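Local atomic coordinates of LAIR1 ecotodomain from MGD21 antibody (Homo sapiens, PDB entry 7JZK), a protein that binds the V2 domain of a Plasmodium RIFIN, as the LAIR1 ectodomain carried as an insertion in the antibody MGD21. Residues Ser20-Val25 with Leu93-Lys98. Numbering follows the deposited sequence.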
# COMPACT_ATOMS: atom_id res chain seq x y z
N SER A 20 -13.23 -17.99 12.03
CA SER A 20 -14.48 -17.68 11.36
C SER A 20 -14.33 -16.43 10.49
O SER A 20 -13.29 -15.76 10.49
CB SER A 20 -15.60 -17.50 12.39
OG SER A 20 -16.89 -17.60 11.78
N HIS A 21 -15.38 -16.14 9.73
CA HIS A 21 -15.42 -15.05 8.76
C HIS A 21 -15.95 -13.77 9.40
O HIS A 21 -16.56 -13.80 10.46
CB HIS A 21 -16.28 -15.46 7.55
CG HIS A 21 -17.73 -15.66 7.89
ND1 HIS A 21 -18.22 -16.86 8.36
CD2 HIS A 21 -18.80 -14.83 7.80
CE1 HIS A 21 -19.52 -16.76 8.56
NE2 HIS A 21 -19.90 -15.53 8.23
N VAL A 22 -15.66 -12.64 8.75
CA VAL A 22 -16.23 -11.35 9.12
C VAL A 22 -16.25 -10.48 7.87
O VAL A 22 -15.43 -10.64 6.97
CB VAL A 22 -15.43 -10.67 10.26
CG1 VAL A 22 -14.09 -10.17 9.77
CG2 VAL A 22 -16.22 -9.50 10.84
N THR A 23 -17.24 -9.58 7.78
CA THR A 23 -17.32 -8.65 6.66
C THR A 23 -17.54 -7.22 7.16
O THR A 23 -18.51 -6.95 7.88
CB THR A 23 -18.43 -9.03 5.69
OG1 THR A 23 -18.39 -10.44 5.43
CG2 THR A 23 -18.25 -8.28 4.37
N PHE A 24 -16.66 -6.31 6.74
CA PHE A 24 -16.82 -4.89 7.02
C PHE A 24 -17.59 -4.27 5.87
O PHE A 24 -17.18 -4.40 4.71
CB PHE A 24 -15.46 -4.21 7.17
CG PHE A 24 -14.66 -4.73 8.32
CD1 PHE A 24 -13.70 -5.70 8.12
CD2 PHE A 24 -14.90 -4.29 9.60
CE1 PHE A 24 -12.98 -6.21 9.17
CE2 PHE A 24 -14.18 -4.78 10.66
CZ PHE A 24 -13.22 -5.75 10.45
N VAL A 25 -18.67 -3.58 6.20
CA VAL A 25 -19.55 -2.92 5.24
C VAL A 25 -19.39 -1.42 5.43
O VAL A 25 -19.64 -0.88 6.52
CB VAL A 25 -21.02 -3.34 5.42
CG1 VAL A 25 -21.88 -2.75 4.31
CG2 VAL A 25 -21.15 -4.86 5.48
N LEU A 93 -14.00 1.16 14.37
CA LEU A 93 -14.74 -0.02 14.79
C LEU A 93 -13.71 -1.03 15.29
O LEU A 93 -12.73 -1.30 14.58
CB LEU A 93 -15.48 -0.60 13.59
CG LEU A 93 -16.58 -1.64 13.75
CD1 LEU A 93 -17.84 -0.97 14.24
CD2 LEU A 93 -16.83 -2.37 12.44
N GLU A 94 -13.92 -1.58 16.49
CA GLU A 94 -12.99 -2.56 17.05
C GLU A 94 -13.47 -3.97 16.75
O GLU A 94 -14.58 -4.35 17.12
CB GLU A 94 -12.82 -2.41 18.56
CG GLU A 94 -11.69 -3.30 19.14
CD GLU A 94 -11.60 -3.20 20.66
OE1 GLU A 94 -10.49 -3.12 21.20
OE2 GLU A 94 -12.66 -3.17 21.32
N LEU A 95 -12.62 -4.76 16.11
CA LEU A 95 -12.87 -6.16 15.85
C LEU A 95 -12.21 -6.97 16.95
O LEU A 95 -11.00 -6.83 17.19
CB LEU A 95 -12.34 -6.58 14.48
CG LEU A 95 -12.23 -8.10 14.29
CD1 LEU A 95 -13.62 -8.70 14.20
CD2 LEU A 95 -11.41 -8.44 13.06
N VAL A 96 -13.00 -7.80 17.62
CA VAL A 96 -12.51 -8.67 18.67
C VAL A 96 -12.58 -10.09 18.13
O VAL A 96 -13.61 -10.49 17.58
CB VAL A 96 -13.34 -8.51 19.96
CG1 VAL A 96 -12.82 -9.46 21.05
CG2 VAL A 96 -13.27 -7.07 20.42
N VAL A 97 -11.46 -10.81 18.21
CA VAL A 97 -11.37 -12.22 17.82
C VAL A 97 -11.17 -13.04 19.08
O VAL A 97 -10.34 -12.70 19.94
CB VAL A 97 -10.25 -12.46 16.80
CG1 VAL A 97 -8.96 -11.87 17.30
CG2 VAL A 97 -10.04 -13.96 16.56
N LYS A 98 -11.93 -14.12 19.21
CA LYS A 98 -11.87 -14.95 20.41
C LYS A 98 -11.47 -16.37 20.04
O LYS A 98 -10.55 -16.91 20.64
CB LYS A 98 -13.21 -14.95 21.14
CG LYS A 98 -13.12 -15.03 22.67
CD LYS A 98 -12.25 -16.20 23.19
CE LYS A 98 -12.26 -16.28 24.71
NZ LYS A 98 -10.99 -16.83 25.27
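F24 reaches across the domain interior and meets two leucines with the rim of its ring. CD2 of F24 lies 3.9 Å from CD2 of L93, and that methyl sits in the ring plane, so the approach is edge-on. Further round the ring, F24 CZ comes within 4.2 Å of L95 CD2, again near the plane, while the two side chains run roughly perpendicular to each other. A third, looser pair extends the apolar row: V22 CG2 stands 4.3 Å from L95 CD1, which leaves the two methyls of L95 divided between V22 and F24.

With CG anti to its carbonyl carbon (chi1 -63°), F24 turns the CD2, CE2 and CZ edge of its ring to the leucines; L95, whose CG is anti to the backbone N (164°), sets CD2 against that edge and CD1 against V22. All four CB atoms point into the gap between strands 22-25 and 93-97, whose axes approach to 10.5 Å and run antiparallel at 177°. A separation of this size, bridged by side chains alone, is that of two packed beta-sheets, here the two sheets of an immunoglobulin-type sandwich.

I16 touches both V22 and L95, and I8 touches both F24 and L93, while the ring of F76 meets that of F24. Strand 22-28 is hydrogen-bonded between strands 7-11 and 58-65 in one sheet; in the other, strand 85-97 lies between strands 15-16 and 74-82.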